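Local coordinates for protein putative phosphosugar isomerase (Clostridium difficile, PDB 3G68) that probably acts as a sugar-phosphate isomerase, a double-SIS-domain protein related to the isomerising half of glucosamine-6-phosphate synthase, at residues Gly49-Leu60 with Lys151-Ala162. Numbering follows the deposited sequence.
Sequences GVQVQPYLQNLL and KLNLMLLGLQIA
Leu-56 and Leu-59 press their CD2 methyls into the dent that Gly-158 makes in helix 145-165, where the absence of a side chain bares the backbone. Leu-56 CD2 comes to 3.6 Å from Gly-158 CA, while Leu-59 CD2 settles 3.5 Å from Gly-158 C; these two seated methyls are the evidence for the glycine's part in the fit. The spacing of the backbones hardly changes along the contact: Leu-56 CA lies 6.0 Å from Gly-158 CA, and the pairs Val-52 with Lys-151 and Leu-60 with Ala-162 are almost as close, in keeping with local axes that approach to 9.6 Å and cross at only -20°.

Toward the N-terminal ends of the two segments, the two methyls of Val-52 divide the work: CG1 reaches the CG of selenomethionine Met-155 at 3.7 Å, and CG2 meets the CB of Lys-151. With its CG anti to the backbone N (chi1 174°), Tyr-55 extends its ring across Met-155. Met-155 SE stands 4.5 Å from the centroid of the Tyr-55 ring and 13° off the normal, a Met-aromatic contact over the face. Leu-159 CG sits instead at the ring's edge, 3.4 Å from Tyr-55 OH, whose hydrogen-bond partner is Tyr-309 OH.

At the other end Leu-60, just past its helix, lodges CD2 against Ile-161 CG2 (3.8 Å), and Ala-162 CB meets Leu-59 CG. No hydrogen bond joins the segments, so the fit is one of apolar shape. Ile-39 of strand 36-40 touches both Leu-56 and Leu-154, placing the pair of helices against the parallel sheet, as neighbouring helices flanking the central sheet of the alpha/beta/alpha sandwich of a SIS domain.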
loop_
_atom_site.group_PDB
_atom_site.type_symbol
_atom_site.label_atom_id
_atom_site.label_comp_id
_atom_site.label_asym_id
_atom_site.label_seq_id
_atom_site.Cartn_x
_atom_site.Cartn_y
_atom_site.Cartn_z
ATOM N N GLY B 49 -23.511 -34.757 -36.185
ATOM C CA GLY B 49 -24.203 -35.861 -35.517
ATOM C C GLY B 49 -23.290 -37.033 -35.166
ATOM O O GLY B 49 -23.330 -37.564 -34.048
ATOM N N VAL B 50 -22.433 -37.423 -36.095
ATOM C CA VAL B 50 -21.485 -38.494 -35.830
ATOM C C VAL B 50 -20.612 -38.138 -34.622
ATOM O O VAL B 50 -20.372 -38.954 -33.739
ATOM C CB VAL B 50 -20.558 -38.753 -37.047
ATOM C CG1 VAL B 50 -19.516 -39.806 -36.723
ATOM C CG2 VAL B 50 -21.339 -39.143 -38.284
ATOM N N GLN B 51 -20.137 -36.898 -34.591
ATOM C CA GLN B 51 -19.228 -36.481 -33.548
ATOM C C GLN B 51 -19.850 -36.390 -32.171
ATOM O O GLN B 51 -19.229 -36.845 -31.212
ATOM C CB GLN B 51 -18.573 -35.126 -33.890
ATOM C CG GLN B 51 -17.584 -34.619 -32.841
ATOM C CD GLN B 51 -16.469 -35.592 -32.581
ATOM O OE1 GLN B 51 -15.908 -36.204 -33.525
ATOM N NE2 GLN B 51 -16.110 -35.739 -31.318
ATOM N N VAL B 52 -21.050 -35.819 -32.080
ATOM C CA VAL B 52 -21.703 -35.555 -30.785
ATOM C C VAL B 52 -22.582 -36.710 -30.273
ATOM O O VAL B 52 -22.799 -36.828 -29.072
ATOM C CB VAL B 52 -22.509 -34.244 -30.862
ATOM C CG1 VAL B 52 -23.182 -33.916 -29.549
ATOM C CG2 VAL B 52 -21.535 -33.115 -31.281
ATOM N N GLN B 53 -23.041 -37.583 -31.167
ATOM C CA GLN B 53 -23.855 -38.719 -30.733
ATOM C C GLN B 53 -23.287 -39.481 -29.527
ATOM O O GLN B 53 -24.057 -39.796 -28.609
ATOM C CB GLN B 53 -24.207 -39.655 -31.902
ATOM C CG GLN B 53 -25.076 -40.857 -31.498
ATOM C CD GLN B 53 -24.283 -42.009 -30.886
ATOM O OE1 GLN B 53 -23.114 -42.210 -31.204
ATOM N NE2 GLN B 53 -24.944 -42.806 -30.043
ATOM N N PRO B 54 -21.978 -39.804 -29.518
ATOM C CA PRO B 54 -21.489 -40.504 -28.327
ATOM C C PRO B 54 -21.711 -39.714 -27.035
ATOM O O PRO B 54 -22.194 -40.265 -26.047
ATOM C CB PRO B 54 -19.998 -40.701 -28.603
ATOM C CG PRO B 54 -19.885 -40.703 -30.093
ATOM C CD PRO B 54 -20.898 -39.651 -30.516
ATOM N N TYR B 55 -21.385 -38.429 -27.057
ATOM C CA TYR B 55 -21.587 -37.574 -25.879
ATOM C C TYR B 55 -23.003 -37.650 -25.404
ATOM O O TYR B 55 -23.258 -37.830 -24.207
ATOM C CB TYR B 55 -21.249 -36.125 -26.234
ATOM C CG TYR B 55 -21.540 -35.074 -25.174
ATOM C CD1 TYR B 55 -20.677 -34.880 -24.109
ATOM C CD2 TYR B 55 -22.643 -34.223 -25.289
ATOM C CE1 TYR B 55 -20.938 -33.910 -23.145
ATOM C CE2 TYR B 55 -22.885 -33.229 -24.342
ATOM C CZ TYR B 55 -22.018 -33.072 -23.286
ATOM O OH TYR B 55 -22.232 -32.078 -22.337
ATOM N N LEU B 56 -23.926 -37.542 -26.354
ATOM C CA LEU B 56 -25.326 -37.537 -26.052
ATOM C C LEU B 56 -25.810 -38.868 -25.510
ATOM O O LEU B 56 -26.611 -38.898 -24.565
ATOM C CB LEU B 56 -26.131 -37.139 -27.267
ATOM C CG LEU B 56 -26.002 -35.666 -27.631
ATOM C CD1 LEU B 56 -26.786 -35.426 -28.944
ATOM C CD2 LEU B 56 -26.491 -34.790 -26.488
ATOM N N GLN B 57 -25.320 -39.952 -26.112
ATOM C CA GLN B 57 -25.665 -41.299 -25.657
ATOM C C GLN B 57 -25.201 -41.499 -24.203
ATOM O O GLN B 57 -25.891 -42.127 -23.412
ATOM C CB GLN B 57 -25.048 -42.348 -26.587
ATOM C CG GLN B 57 -25.491 -43.807 -26.325
ATOM C CD GLN B 57 -26.975 -44.103 -26.607
ATOM O OE1 GLN B 57 -27.687 -43.327 -27.240
ATOM N NE2 GLN B 57 -27.421 -45.262 -26.169
ATOM N N ASN B 58 -24.021 -40.978 -23.878
ATOM C CA ASN B 58 -23.496 -41.016 -22.526
ATOM C C ASN B 58 -24.324 -40.144 -21.560
ATOM O O ASN B 58 -24.654 -40.582 -20.467
ATOM C CB ASN B 58 -22.048 -40.564 -22.528
ATOM C CG ASN B 58 -21.409 -40.635 -21.177
ATOM O OD1 ASN B 58 -21.336 -39.623 -20.463
ATOM N ND2 ASN B 58 -20.964 -41.822 -20.791
ATOM N N LEU B 59 -24.716 -38.949 -21.989
ATOM C CA LEU B 59 -25.453 -38.003 -21.130
ATOM C C LEU B 59 -26.903 -38.393 -20.848
ATOM O O LEU B 59 -27.333 -38.394 -19.696
ATOM C CB LEU B 59 -25.426 -36.602 -21.759
ATOM C CG LEU B 59 -26.005 -35.401 -21.009
ATOM C CD1 LEU B 59 -25.355 -35.228 -19.643
ATOM C CD2 LEU B 59 -25.849 -34.150 -21.838
ATOM N N LEU B 60 -27.647 -38.726 -21.898
ATOM C CA LEU B 60 -29.073 -39.003 -21.789
ATOM C C LEU B 60 -29.437 -40.471 -21.488
ATOM O O LEU B 60 -28.566 -41.373 -21.524
ATOM C CB LEU B 60 -29.770 -38.535 -23.069
ATOM C CG LEU B 60 -29.569 -37.074 -23.453
ATOM C CD1 LEU B 60 -30.212 -36.809 -24.772
ATOM C CD2 LEU B 60 -30.165 -36.168 -22.325
ATOM N N LYS B 151 -22.295 -28.581 -33.519
ATOM C CA LYS B 151 -21.909 -29.536 -32.483
ATOM C C LYS B 151 -22.244 -28.983 -31.079
ATOM O O LYS B 151 -22.802 -29.691 -30.258
ATOM C CB LYS B 151 -20.432 -29.863 -32.543
ATOM C CG LYS B 151 -20.009 -30.637 -33.790
ATOM C CD LYS B 151 -18.555 -31.097 -33.651
ATOM C CE LYS B 151 -17.528 -29.932 -33.740
ATOM N NZ LYS B 151 -16.140 -30.428 -33.752
ATOM N N LEU B 152 -21.904 -27.719 -30.824
ATOM C CA LEU B 152 -22.216 -27.093 -29.535
ATOM C C LEU B 152 -23.719 -27.109 -29.286
ATOM O O LEU B 152 -24.165 -27.474 -28.209
ATOM C CB LEU B 152 -21.728 -25.644 -29.487
ATOM C CG LEU B 152 -21.985 -24.830 -28.217
ATOM C CD1 LEU B 152 -21.457 -25.504 -26.948
ATOM C CD2 LEU B 152 -21.299 -23.463 -28.381
ATOM N N ASN B 153 -24.487 -26.724 -30.292
ATOM C CA ASN B 153 -25.965 -26.663 -30.199
ATOM C C ASN B 153 -26.584 -28.013 -29.824
ATOM O O ASN B 153 -27.503 -28.086 -28.993
ATOM C CB ASN B 153 -26.572 -26.143 -31.520
ATOM C CG ASN B 153 -27.583 -25.029 -31.299
ATOM O OD1 ASN B 153 -27.319 -24.086 -30.542
ATOM N ND2 ASN B 153 -28.727 -25.112 -31.966
ATOM N N LEU B 154 -26.057 -29.076 -30.431
ATOM C CA LEU B 154 -26.432 -30.456 -30.111
ATOM C C LEU B 154 -26.064 -30.846 -28.665
ATOM O O LEU B 154 -26.827 -31.534 -27.994
ATOM C CB LEU B 154 -25.785 -31.434 -31.075
ATOM C CG LEU B 154 -26.375 -31.478 -32.488
ATOM C CD1 LEU B 154 -25.395 -32.136 -33.452
ATOM C CD2 LEU B 154 -27.715 -32.213 -32.461
HETATM N N MSE B 155 -24.890 -30.433 -28.201
HETATM C CA MSE B 155 -24.497 -30.711 -26.848
HETATM C C MSE B 155 -25.411 -29.967 -25.863
HETATM O O MSE B 155 -25.774 -30.530 -24.849
HETATM C CB MSE B 155 -23.033 -30.334 -26.601
HETATM C CG MSE B 155 -22.062 -31.259 -27.296
HETATM SE SE MSE B 155 -20.257 -30.713 -26.864
HETATM C CE MSE B 155 -19.264 -32.268 -27.460
ATOM N N LEU B 156 -25.705 -28.699 -26.147
ATOM C CA LEU B 156 -26.569 -27.880 -25.295
ATOM C C LEU B 156 -27.958 -28.513 -25.186
ATOM O O LEU B 156 -28.475 -28.640 -24.065
ATOM C CB LEU B 156 -26.631 -26.445 -25.796
ATOM C CG LEU B 156 -25.298 -25.722 -25.535
ATOM C CD1 LEU B 156 -25.266 -24.391 -26.224
ATOM C CD2 LEU B 156 -25.032 -25.577 -24.023
ATOM N N LEU B 157 -28.514 -28.958 -26.314
ATOM C CA LEU B 157 -29.799 -29.692 -26.327
ATOM C C LEU B 157 -29.777 -30.807 -25.289
ATOM O O LEU B 157 -30.721 -30.930 -24.485
ATOM C CB LEU B 157 -30.127 -30.284 -27.700
ATOM C CG LEU B 157 -31.363 -31.218 -27.820
ATOM C CD1 LEU B 157 -32.664 -30.448 -27.482
ATOM C CD2 LEU B 157 -31.406 -31.878 -29.219
ATOM N N GLY B 158 -28.714 -31.616 -25.327
ATOM C CA GLY B 158 -28.509 -32.713 -24.382
ATOM C C GLY B 158 -28.494 -32.231 -22.945
ATOM O O GLY B 158 -29.267 -32.697 -22.117
ATOM N N LEU B 159 -27.621 -31.277 -22.661
ATOM C CA LEU B 159 -27.477 -30.717 -21.319
ATOM C C LEU B 159 -28.779 -30.135 -20.735
ATOM O O LEU B 159 -29.069 -30.301 -19.549
ATOM C CB LEU B 159 -26.346 -29.664 -21.323
ATOM C CG LEU B 159 -24.916 -30.236 -21.396
ATOM C CD1 LEU B 159 -23.851 -29.126 -21.666
ATOM C CD2 LEU B 159 -24.589 -30.992 -20.089
ATOM N N GLN B 160 -29.523 -29.438 -21.580
ATOM C CA GLN B 160 -30.800 -28.801 -21.245
ATOM C C GLN B 160 -31.869 -29.838 -20.937
ATOM O O GLN B 160 -32.646 -29.674 -19.996
ATOM C CB GLN B 160 -31.236 -27.889 -22.395
ATOM C CG GLN B 160 -30.390 -26.584 -22.509
ATOM C CD GLN B 160 -30.955 -25.437 -21.687
ATOM O OE1 GLN B 160 -32.163 -25.304 -21.568
ATOM N NE2 GLN B 160 -30.077 -24.570 -21.157
ATOM N N ILE B 161 -31.883 -30.916 -21.717
ATOM C CA ILE B 161 -32.803 -32.029 -21.480
ATOM C C ILE B 161 -32.406 -32.709 -20.180
ATOM O O ILE B 161 -33.238 -32.883 -19.315
ATOM C CB ILE B 161 -32.789 -33.057 -22.605
ATOM C CG1 ILE B 161 -33.477 -32.503 -23.845
ATOM C CG2 ILE B 161 -33.524 -34.324 -22.190
ATOM C CD1 ILE B 161 -33.203 -33.344 -25.090
ATOM N N ALA B 162 -31.125 -33.041 -20.046
ATOM C CA ALA B 162 -30.598 -33.734 -18.870
ATOM C C ALA B 162 -30.942 -33.016 -17.558
ATOM O O ALA B 162 -31.356 -33.643 -16.569
ATOM C CB ALA B 162 -29.077 -33.911 -19.009
#